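Local coordinates for glycerate dehydrogenase related protein (Thermoplasma acidophilum, PDB 3GVX) that probably reduces glyoxylate or hydroxypyruvate with a nicotinamide cofactor, in the manner of D-isomer specific 2-hydroxyacid dehydrogenases, at residues 146-151 / 161-167; 168-174 / 194-200; 199-205 / 226-232. All coordinates share one frame; numbering follows the deposited sequence.

All three interactions lie in the NAD-binding domain and follow one another along the chain. Interaction 1 pairs strand 147-151 with strand 162-163, the outermost on one flank of the parallel seven-stranded sheet; interaction 3 pairs strands 204-207 and 230-233 towards the other flank, its centre about 18 Å away. Interaction 2 sets helix 167-172, the next element after strand 162-163, against the end of helix 193-196. Its centre is about 11 Å from that of interaction 1 and 10 Å from that of interaction 3, and it touches both: L170 packs on I149, and F171 on I205. A199 and R200, in the loop between helix 193-196 and strand 204-207, belong to both interactions 2 and 3.

Interaction 1 of 3, residues 146-151 / 161-167; sequences MRVIAY and DVISESP
The Y151 ring lies under the pyrrolidine of P167, whose CG sits over the ring centre, 3.9 Å from the centroid, in a CH-pi contact. CG of Y151 stands anti to the backbone N (chi1 165°), which carries the ring past the strand end to the proline that begins helix 167-172. S164 OG meets the same ring at its edge, in plane. With an alanine here the P167 ring would probably lose its flat partner, leaving a gap where the helix starts. A150 O takes two bonds, from S164 N and, above the carbonyl plane, from S164 OG at 3.2 Å. A150 N in turn reaches V162 O at 2.7 Å, while I149 CG1 lies beside V162 CB. At the other end D161 OD2 accepts V148 N on its anti side, at 2.7 Å and nearly straight (172°), and K142 adds a salt bridge to this oxygen. The R147 guanidinium lies with one face against D161 CB, and its NH2 approaches V162 CG2 at 3.5 Å. I149-V162 and A150-I163 are parallel bridges, adding the outermost strand to a Rossmann-type sheet.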
loop_
_atom_site.group_PDB
_atom_site.type_symbol
_atom_site.label_atom_id
_atom_site.label_comp_id
_atom_site.label_asym_id
_atom_site.label_seq_id
_atom_site.Cartn_x
_atom_site.Cartn_y
_atom_site.Cartn_z
HETATM N N MSE B 146 5.294 -6.024 6.961
HETATM C CA MSE B 146 4.741 -7.359 7.112
HETATM C C MSE B 146 5.837 -8.400 7.074
HETATM O O MSE B 146 6.921 -8.146 6.580
HETATM C CB MSE B 146 3.740 -7.637 5.994
HETATM C CG MSE B 146 2.796 -6.475 5.731
HETATM SE SE MSE B 146 1.484 -6.970 4.581
HETATM C CE MSE B 146 0.565 -7.864 5.559
ATOM N N ARG B 147 5.529 -9.577 7.590
ATOM C CA ARG B 147 6.441 -10.704 7.590
ATOM C C ARG B 147 5.959 -11.508 6.386
ATOM O O ARG B 147 4.755 -11.596 6.147
ATOM C CB ARG B 147 6.266 -11.486 8.893
ATOM C CG ARG B 147 7.058 -12.763 9.011
ATOM C CD ARG B 147 6.707 -13.480 10.335
ATOM N NE ARG B 147 7.601 -14.600 10.594
ATOM C CZ ARG B 147 8.920 -14.488 10.699
ATOM N NH1 ARG B 147 9.500 -13.298 10.573
ATOM N NH2 ARG B 147 9.660 -15.567 10.914
ATOM N N VAL B 148 6.869 -12.099 5.624
ATOM C CA VAL B 148 6.449 -12.836 4.442
ATOM C C VAL B 148 6.753 -14.323 4.426
ATOM O O VAL B 148 7.873 -14.756 4.658
ATOM C CB VAL B 148 7.012 -12.168 3.164
ATOM C CG1 VAL B 148 6.693 -13.008 1.936
ATOM C CG2 VAL B 148 6.421 -10.752 3.027
ATOM N N ILE B 149 5.716 -15.102 4.163
ATOM C CA ILE B 149 5.825 -16.536 4.092
ATOM C C ILE B 149 5.487 -16.928 2.664
ATOM O O ILE B 149 4.490 -16.482 2.088
ATOM C CB ILE B 149 4.874 -17.198 5.102
ATOM C CG1 ILE B 149 5.339 -16.818 6.512
ATOM C CG2 ILE B 149 4.851 -18.717 4.900
ATOM C CD1 ILE B 149 4.255 -16.765 7.529
ATOM N N ALA B 150 6.353 -17.737 2.079
ATOM C CA ALA B 150 6.141 -18.131 0.713
ATOM C C ALA B 150 6.105 -19.615 0.525
ATOM O O ALA B 150 6.810 -20.387 1.177
ATOM C CB ALA B 150 7.203 -17.520 -0.181
ATOM N N TYR B 151 5.220 -20.008 -0.362
ATOM C CA TYR B 151 5.108 -21.388 -0.704
ATOM C C TYR B 151 5.420 -21.398 -2.180
ATOM O O TYR B 151 4.654 -20.865 -2.990
ATOM C CB TYR B 151 3.705 -21.909 -0.475
ATOM C CG TYR B 151 3.546 -23.223 -1.171
ATOM C CD1 TYR B 151 4.133 -24.377 -0.667
ATOM C CD2 TYR B 151 2.939 -23.286 -2.413
ATOM C CE1 TYR B 151 4.129 -25.565 -1.397
ATOM C CE2 TYR B 151 2.924 -24.465 -3.150
ATOM C CZ TYR B 151 3.524 -25.602 -2.639
ATOM O OH TYR B 151 3.512 -26.766 -3.374
ATOM N N ASP B 161 10.630 -14.252 4.486
ATOM C CA ASP B 161 11.172 -14.645 5.770
ATOM C C ASP B 161 10.996 -16.125 6.071
ATOM O O ASP B 161 11.756 -16.696 6.834
ATOM C CB ASP B 161 10.530 -13.807 6.873
ATOM C CG ASP B 161 10.535 -12.333 6.549
ATOM O OD1 ASP B 161 11.625 -11.747 6.419
ATOM O OD2 ASP B 161 9.445 -11.750 6.405
ATOM N N VAL B 162 9.984 -16.737 5.478
ATOM C CA VAL B 162 9.723 -18.147 5.720
ATOM C C VAL B 162 9.264 -18.897 4.484
ATOM O O VAL B 162 8.367 -18.465 3.752
ATOM C CB VAL B 162 8.649 -18.343 6.827
ATOM C CG1 VAL B 162 8.443 -19.838 7.095
ATOM C CG2 VAL B 162 9.049 -17.595 8.100
ATOM N N ILE B 163 9.904 -20.030 4.256
ATOM C CA ILE B 163 9.557 -20.872 3.139
ATOM C C ILE B 163 8.742 -21.982 3.748
ATOM O O ILE B 163 9.193 -22.654 4.676
ATOM C CB ILE B 163 10.798 -21.466 2.498
ATOM C CG1 ILE B 163 11.747 -20.338 2.105
ATOM C CG2 ILE B 163 10.396 -22.341 1.316
ATOM C CD1 ILE B 163 13.081 -20.798 1.598
ATOM N N SER B 164 7.526 -22.165 3.258
ATOM C CA SER B 164 6.702 -23.211 3.816
ATOM C C SER B 164 6.922 -24.531 3.083
ATOM O O SER B 164 7.539 -24.587 2.017
ATOM C CB SER B 164 5.228 -22.802 3.815
ATOM O OG SER B 164 4.764 -22.510 2.520
ATOM N N GLU B 165 6.393 -25.590 3.676
ATOM C CA GLU B 165 6.536 -26.937 3.154
ATOM C C GLU B 165 5.371 -27.363 2.320
ATOM O O GLU B 165 5.485 -28.234 1.464
ATOM C CB GLU B 165 6.660 -27.875 4.318
ATOM C CG GLU B 165 7.521 -27.316 5.394
ATOM C CD GLU B 165 7.836 -28.364 6.403
ATOM O OE1 GLU B 165 6.910 -29.137 6.739
ATOM O OE2 GLU B 165 8.998 -28.427 6.851
ATOM N N SER B 166 4.237 -26.752 2.585
ATOM C CA SER B 166 3.049 -27.102 1.870
ATOM C C SER B 166 2.112 -25.929 1.979
ATOM O O SER B 166 2.334 -25.014 2.768
ATOM C CB SER B 166 2.419 -28.339 2.507
ATOM O OG SER B 166 2.279 -28.163 3.902
ATOM N N PRO B 167 1.063 -25.926 1.161
ATOM C CA PRO B 167 0.083 -24.848 1.184
ATOM C C PRO B 167 -0.634 -24.836 2.541
ATOM O O PRO B 167 -0.946 -23.773 3.074
ATOM C CB PRO B 167 -0.838 -25.207 0.023
ATOM C CG PRO B 167 0.091 -25.891 -0.932
ATOM C CD PRO B 167 0.882 -26.780 -0.026
#

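Interaction 2 of 3, residues 168-174 / 194-200; sequences ADLFRQS and RLLANAR
A168, in the first turn of helix 167-172, rests its CB against the N198 amide, 3.6 Å from ND2, while L195 CD1 comes up to its backbone N. The amide is itself held: N198 ND2 donates to L195 O at 2.8 Å, almost straight (170°) and in the amide plane, bonding the side chain back to the backbone of helix 193-196. F171 fills the space between the helices. L195 CD1 sits over one face of its ring, offset toward the rim and 4.0 Å from the centroid, a CH-pi contact in which the two side chains cross at about a right angle. L196 instead runs alongside the phenylalanine, with CD2 near CE2, and F171 CB touches N198 CB. Helix 167-172 packs here on helix 193-196 and the turn that follows it, in the helical layer of a Rossmann-type domain, with I205 of strand 204-207 also touching F171 and L196. R172 starts out away from the other segment, but its chain bends at chi3 (-74°) and brings NH1 back to N198 OD1 at 2.9 Å, the guanidinium turned 51° from the amide plane. Both polar ends of N198 are thus engaged, one by L195 O, one by R172. The backbone oxygen of R172 is gripped side-on by R200, through NE at 3.0 Å and NH2 at 3.1 Å; NH2 lies on a lone pair, NE above the carbonyl plane. Q173 and S174 then offer their peptide link, Q173 C and S174 N, to one face of the R200 guanidinium, whose NH1 forms a salt bridge with D175. S174 OG bonds to L170 O at 2.7 Å, and a water donates to F171 O and S174 O while accepting from R200 N.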
loop_
_atom_site.group_PDB
_atom_site.type_symbol
_atom_site.label_atom_id
_atom_site.label_comp_id
_atom_site.label_asym_id
_atom_site.label_seq_id
_atom_site.Cartn_x
_atom_site.Cartn_y
_atom_site.Cartn_z
ATOM N N ALA B 168 -0.872 -26.014 3.109
ATOM C CA ALA B 168 -1.531 -26.086 4.406
ATOM C C ALA B 168 -0.632 -25.449 5.445
ATOM O O ALA B 168 -1.097 -24.734 6.325
ATOM C CB ALA B 168 -1.851 -27.550 4.787
ATOM N N ASP B 169 0.664 -25.700 5.335
ATOM C CA ASP B 169 1.623 -25.116 6.267
ATOM C C ASP B 169 1.653 -23.595 6.115
ATOM O O ASP B 169 1.823 -22.874 7.087
ATOM C CB ASP B 169 3.019 -25.713 6.039
ATOM C CG ASP B 169 4.099 -25.026 6.865
ATOM O OD1 ASP B 169 3.883 -24.802 8.074
ATOM O OD2 ASP B 169 5.173 -24.712 6.315
ATOM N N LEU B 170 1.477 -23.117 4.888
ATOM C CA LEU B 170 1.457 -21.684 4.615
ATOM C C LEU B 170 0.239 -21.048 5.282
ATOM O O LEU B 170 0.360 -20.061 5.987
ATOM C CB LEU B 170 1.430 -21.413 3.103
ATOM C CG LEU B 170 1.441 -19.935 2.688
ATOM C CD1 LEU B 170 2.876 -19.399 2.599
ATOM C CD2 LEU B 170 0.735 -19.821 1.346
ATOM N N PHE B 171 -0.937 -21.623 5.058
ATOM C CA PHE B 171 -2.160 -21.111 5.676
ATOM C C PHE B 171 -2.027 -21.059 7.188
ATOM O O PHE B 171 -2.518 -20.141 7.836
ATOM C CB PHE B 171 -3.375 -21.976 5.308
ATOM C CG PHE B 171 -4.004 -21.611 3.996
ATOM C CD1 PHE B 171 -3.269 -21.656 2.820
ATOM C CD2 PHE B 171 -5.320 -21.173 3.936
ATOM C CE1 PHE B 171 -3.832 -21.259 1.610
ATOM C CE2 PHE B 171 -5.892 -20.774 2.725
ATOM C CZ PHE B 171 -5.141 -20.817 1.564
ATOM N N ARG B 172 -1.337 -22.041 7.745
ATOM C CA ARG B 172 -1.154 -22.112 9.180
ATOM C C ARG B 172 -0.314 -20.992 9.775
ATOM O O ARG B 172 -0.458 -20.667 10.944
ATOM C CB ARG B 172 -0.548 -23.460 9.562
ATOM C CG ARG B 172 -1.526 -24.617 9.554
ATOM C CD ARG B 172 -1.022 -25.701 10.491
ATOM N NE ARG B 172 0.119 -26.423 9.935
ATOM C CZ ARG B 172 0.024 -27.375 9.014
ATOM N NH1 ARG B 172 -1.161 -27.722 8.542
ATOM N NH2 ARG B 172 1.118 -27.986 8.571
ATOM N N GLN B 173 0.563 -20.405 8.971
ATOM C CA GLN B 173 1.426 -19.332 9.448
ATOM C C GLN B 173 0.986 -17.971 8.937
ATOM O O GLN B 173 1.676 -16.986 9.146
ATOM C CB GLN B 173 2.868 -19.565 8.991
ATOM C CG GLN B 173 3.471 -20.884 9.392
ATOM C CD GLN B 173 4.877 -21.037 8.856
ATOM O OE1 GLN B 173 5.787 -20.321 9.269
ATOM N NE2 GLN B 173 5.058 -21.958 7.913
ATOM N N SER B 174 -0.155 -17.916 8.262
ATOM C CA SER B 174 -0.610 -16.663 7.672
ATOM C C SER B 174 -1.869 -15.986 8.224
ATOM O O SER B 174 -2.829 -16.639 8.633
ATOM C CB SER B 174 -0.784 -16.858 6.163
ATOM O OG SER B 174 0.379 -17.414 5.605
ATOM N N ARG B 194 -10.481 -28.904 2.423
ATOM C CA ARG B 194 -9.400 -29.434 3.228
ATOM C C ARG B 194 -8.285 -28.437 3.511
ATOM O O ARG B 194 -7.767 -28.392 4.624
ATOM C CB ARG B 194 -8.809 -30.687 2.596
ATOM C CG ARG B 194 -8.108 -31.522 3.630
ATOM C CD ARG B 194 -6.831 -32.151 3.120
ATOM N NE ARG B 194 -5.874 -31.173 2.597
ATOM C CZ ARG B 194 -5.338 -30.164 3.290
ATOM N NH1 ARG B 194 -5.665 -29.966 4.565
ATOM N NH2 ARG B 194 -4.440 -29.368 2.713
ATOM N N LEU B 195 -7.900 -27.655 2.507
ATOM C CA LEU B 195 -6.848 -26.658 2.706
ATOM C C LEU B 195 -7.356 -25.490 3.565
ATOM O O LEU B 195 -6.666 -25.043 4.479
ATOM C CB LEU B 195 -6.330 -26.140 1.358
ATOM C CG LEU B 195 -5.408 -24.916 1.385
ATOM C CD1 LEU B 195 -4.154 -25.190 2.221
ATOM C CD2 LEU B 195 -5.085 -24.539 -0.060
ATOM N N LEU B 196 -8.572 -25.029 3.280
ATOM C CA LEU B 196 -9.190 -23.922 4.015
ATOM C C LEU B 196 -9.306 -24.140 5.516
ATOM O O LEU B 196 -9.218 -23.189 6.291
ATOM C CB LEU B 196 -10.574 -23.611 3.455
ATOM C CG LEU B 196 -10.559 -23.193 1.992
ATOM C CD1 LEU B 196 -11.989 -22.926 1.526
ATOM C CD2 LEU B 196 -9.655 -21.971 1.829
ATOM N N ALA B 197 -9.509 -25.389 5.919
ATOM C CA ALA B 197 -9.635 -25.724 7.326
ATOM C C ALA B 197 -8.414 -25.268 8.115
ATOM O O ALA B 197 -8.450 -25.221 9.333
ATOM C CB ALA B 197 -9.850 -27.237 7.497
ATOM N N ASN B 198 -7.332 -24.913 7.429
ATOM C CA ASN B 198 -6.131 -24.454 8.124
ATOM C C ASN B 198 -6.188 -22.965 8.463
ATOM O O ASN B 198 -5.365 -22.471 9.224
ATOM C CB ASN B 198 -4.885 -24.711 7.270
ATOM C CG ASN B 198 -4.594 -26.184 7.084
ATOM O OD1 ASN B 198 -3.868 -26.793 7.878
ATOM N ND2 ASN B 198 -5.164 -26.770 6.035
ATOM N N ALA B 199 -7.168 -22.258 7.910
ATOM C CA ALA B 199 -7.275 -20.815 8.119
ATOM C C ALA B 199 -7.333 -20.334 9.556
ATOM O O ALA B 199 -8.158 -20.773 10.364
ATOM C CB ALA B 199 -8.462 -20.251 7.343
ATOM N N ARG B 200 -6.410 -19.441 9.876
ATOM C CA ARG B 200 -6.368 -18.831 11.193
ATOM C C ARG B 200 -7.626 -18.028 11.274
ATOM O O ARG B 200 -8.255 -17.739 10.263
ATOM C CB ARG B 200 -5.240 -17.824 11.309
ATOM C CG ARG B 200 -3.910 -18.397 11.218
ATOM C CD ARG B 200 -2.909 -17.356 11.536
ATOM N NE ARG B 200 -1.664 -18.019 11.848
ATOM C CZ ARG B 200 -0.563 -17.405 12.241
ATOM N NH1 ARG B 200 -0.550 -16.086 12.369
ATOM N NH2 ARG B 200 0.517 -18.118 12.513
HETATM O O HOH W 1 -4.779 -18.674 7.841
#

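Interaction 3 of 3, residues 199-205 / 226-232; sequences ARKNLTI and RSDVWYL
D228 OD2 accepts N202 N at 2.7 Å, on its anti lone pair and nearly straight (175°), clasping the turn 200-203 from the turn 226-229 that leads into strand 230-233. The same oxygen forms a salt bridge with R226 NH1, also at 2.7 Å, though this N-H is poorly aimed. CG of D228 is placed between its backbone N and carbonyl carbon (chi1 52°), which turns the carboxylate toward the turn 200-203. R226 reaches the loop ahead of strand 204-207: its NH2 points at A199 O in a contact modelled very short, its exact length doubtful, and its NH1 makes a weak bond to R200 O, both oxygens at the edge of the guanidinium. K201 lays its CD over one face of that group and brings NZ within salt-bridge range of D228 OD1, an atom whose place is less sure. NZ also stands 4.0 Å from R226 NE, and the negative charge of the carboxylate probably eases this crowding of two positive groups. Past the charged cluster the backbones join as strands. L203 O takes W230 N at 3.2 Å, W230 O takes I205 N at 2.9 Å, and L232 N meets I205 O nearly head-on to the carbonyl. I205 CG2 touches the Y231 ring at its edge, 3.9 Å from CD1, while T204 CG2 meets L232 CD1 at 3.5 Å on the side of helix 79-97. Further out, F222 of helix 216-225 packs on A199 and V229, and M219 and L223 on Y231, whose OH is hydrogen-bonded to N207. The W230 ring stacks with H96. Strand 204-207, helix 216-225 and strand 230-233 together form a beta-alpha-beta unit of the Rossmann-type NAD-binding domain.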
loop_
_atom_site.group_PDB
_atom_site.type_symbol
_atom_site.label_atom_id
_atom_site.label_comp_id
_atom_site.label_asym_id
_atom_site.label_seq_id
_atom_site.Cartn_x
_atom_site.Cartn_y
_atom_site.Cartn_z
ATOM N N ALA B 199 -7.168 -22.258 7.910
ATOM C CA ALA B 199 -7.275 -20.815 8.119
ATOM C C ALA B 199 -7.333 -20.334 9.556
ATOM O O ALA B 199 -8.158 -20.773 10.364
ATOM C CB ALA B 199 -8.462 -20.251 7.343
ATOM N N ARG B 200 -6.410 -19.441 9.876
ATOM C CA ARG B 200 -6.368 -18.831 11.193
ATOM C C ARG B 200 -7.626 -18.028 11.274
ATOM O O ARG B 200 -8.255 -17.739 10.263
ATOM C CB ARG B 200 -5.240 -17.824 11.309
ATOM C CG ARG B 200 -3.910 -18.397 11.218
ATOM C CD ARG B 200 -2.909 -17.356 11.536
ATOM N NE ARG B 200 -1.664 -18.019 11.848
ATOM C CZ ARG B 200 -0.563 -17.405 12.241
ATOM N NH1 ARG B 200 -0.550 -16.086 12.369
ATOM N NH2 ARG B 200 0.517 -18.118 12.513
ATOM N N LYS B 201 -7.940 -17.607 12.486
ATOM C CA LYS B 201 -9.112 -16.791 12.712
ATOM C C LYS B 201 -8.911 -15.443 12.015
ATOM O O LYS B 201 -7.845 -14.840 12.111
ATOM C CB LYS B 201 -9.317 -16.598 14.216
ATOM C CG LYS B 201 -10.758 -16.817 14.681
ATOM C CD LYS B 201 -11.260 -18.250 14.370
ATOM C CE LYS B 201 -12.663 -18.488 14.927
ATOM N NZ LYS B 201 -13.673 -18.737 13.869
ATOM N N ASN B 202 -9.934 -15.002 11.290
ATOM C CA ASN B 202 -9.922 -13.723 10.570
ATOM C C ASN B 202 -9.026 -13.656 9.344
ATOM O O ASN B 202 -8.641 -12.575 8.902
ATOM C CB ASN B 202 -9.546 -12.585 11.511
ATOM C CG ASN B 202 -10.529 -12.428 12.634
ATOM O OD1 ASN B 202 -11.743 -12.488 12.431
ATOM N ND2 ASN B 202 -10.017 -12.219 13.829
ATOM N N LEU B 203 -8.722 -14.818 8.787
ATOM C CA LEU B 203 -7.876 -14.893 7.615
ATOM C C LEU B 203 -8.528 -14.161 6.463
ATOM O O LEU B 203 -9.743 -14.214 6.293
ATOM C CB LEU B 203 -7.643 -16.349 7.220
ATOM C CG LEU B 203 -7.036 -16.478 5.820
ATOM C CD1 LEU B 203 -5.542 -16.065 5.839
ATOM C CD2 LEU B 203 -7.218 -17.911 5.330
ATOM N N THR B 204 -7.712 -13.457 5.692
ATOM C CA THR B 204 -8.175 -12.744 4.516
ATOM C C THR B 204 -7.445 -13.360 3.341
ATOM O O THR B 204 -6.216 -13.471 3.328
ATOM C CB THR B 204 -7.847 -11.247 4.577
ATOM O OG1 THR B 204 -8.480 -10.674 5.725
ATOM C CG2 THR B 204 -8.350 -10.539 3.319
ATOM N N ILE B 205 -8.218 -13.782 2.358
ATOM C CA ILE B 205 -7.647 -14.399 1.192
ATOM C C ILE B 205 -7.785 -13.486 -0.000
ATOM O O ILE B 205 -8.848 -12.923 -0.255
ATOM C CB ILE B 205 -8.312 -15.739 0.915
ATOM C CG1 ILE B 205 -8.211 -16.593 2.181
ATOM C CG2 ILE B 205 -7.673 -16.391 -0.308
ATOM C CD1 ILE B 205 -8.445 -18.066 2.006
ATOM N N ARG B 226 -17.314 -20.480 8.131
ATOM C CA ARG B 226 -16.295 -19.612 8.642
ATOM C C ARG B 226 -16.495 -18.142 8.245
ATOM O O ARG B 226 -15.731 -17.592 7.453
ATOM C CB ARG B 226 -14.959 -20.094 8.119
ATOM C CG ARG B 226 -13.882 -19.356 8.752
ATOM C CD ARG B 226 -13.927 -19.725 10.196
ATOM N NE ARG B 226 -12.834 -20.628 10.417
ATOM C CZ ARG B 226 -11.591 -20.207 10.545
ATOM N NH1 ARG B 226 -11.340 -18.906 10.497
ATOM N NH2 ARG B 226 -10.604 -21.077 10.650
ATOM N N SER B 227 -17.511 -17.505 8.816
ATOM C CA SER B 227 -17.848 -16.114 8.521
ATOM C C SER B 227 -16.828 -15.016 8.856
ATOM O O SER B 227 -17.062 -13.855 8.524
ATOM C CB SER B 227 -19.179 -15.748 9.192
ATOM O OG SER B 227 -19.037 -15.609 10.592
ATOM N N ASP B 228 -15.725 -15.355 9.522
ATOM C CA ASP B 228 -14.696 -14.361 9.867
ATOM C C ASP B 228 -13.704 -14.255 8.715
ATOM O O ASP B 228 -12.940 -13.300 8.614
ATOM C CB ASP B 228 -13.952 -14.791 11.124
ATOM C CG ASP B 228 -13.432 -16.208 11.011
ATOM O OD1 ASP B 228 -14.250 -17.107 10.740
ATOM O OD2 ASP B 228 -12.217 -16.427 11.174
ATOM N N VAL B 229 -13.726 -15.257 7.846
ATOM C CA VAL B 229 -12.832 -15.299 6.703
ATOM C C VAL B 229 -13.398 -14.544 5.518
ATOM O O VAL B 229 -14.585 -14.640 5.205
ATOM C CB VAL B 229 -12.534 -16.760 6.285
ATOM C CG1 VAL B 229 -11.666 -16.781 5.026
ATOM C CG2 VAL B 229 -11.846 -17.494 7.432
ATOM N N TRP B 230 -12.541 -13.768 4.874
ATOM C CA TRP B 230 -12.961 -13.009 3.719
ATOM C C TRP B 230 -12.227 -13.485 2.503
ATOM O O TRP B 230 -11.121 -14.008 2.584
ATOM C CB TRP B 230 -12.739 -11.507 3.923
ATOM C CG TRP B 230 -13.829 -10.882 4.701
ATOM C CD1 TRP B 230 -14.208 -11.205 5.968
ATOM C CD2 TRP B 230 -14.723 -9.847 4.265
ATOM N NE1 TRP B 230 -15.274 -10.439 6.355
ATOM C CE2 TRP B 230 -15.607 -9.592 5.335
ATOM C CE3 TRP B 230 -14.852 -9.105 3.087
ATOM C CZ2 TRP B 230 -16.622 -8.627 5.256
ATOM C CZ3 TRP B 230 -15.859 -8.140 3.011
ATOM C CH2 TRP B 230 -16.725 -7.909 4.093
ATOM N N TYR B 231 -12.863 -13.298 1.364
ATOM C CA TYR B 231 -12.275 -13.698 0.116
ATOM C C TYR B 231 -12.314 -12.503 -0.802
ATOM O O TYR B 231 -13.380 -12.054 -1.199
ATOM C CB TYR B 231 -13.072 -14.858 -0.482
ATOM C CG TYR B 231 -12.509 -15.375 -1.784
ATOM C CD1 TYR B 231 -11.211 -15.862 -1.857
ATOM C CD2 TYR B 231 -13.285 -15.402 -2.938
ATOM C CE1 TYR B 231 -10.690 -16.350 -3.055
ATOM C CE2 TYR B 231 -12.784 -15.895 -4.148
ATOM C CZ TYR B 231 -11.488 -16.374 -4.198
ATOM O OH TYR B 231 -10.997 -16.887 -5.373
ATOM N N LEU B 232 -11.146 -11.967 -1.119
ATOM C CA LEU B 232 -11.071 -10.821 -2.007
ATOM C C LEU B 232 -10.492 -11.318 -3.310
ATOM O O LEU B 232 -9.389 -11.858 -3.348
ATOM C CB LEU B 232 -10.171 -9.748 -1.407
ATOM C CG LEU B 232 -10.386 -9.568 0.092
ATOM C CD1 LEU B 232 -9.372 -8.557 0.582
ATOM C CD2 LEU B 232 -11.835 -9.142 0.405
#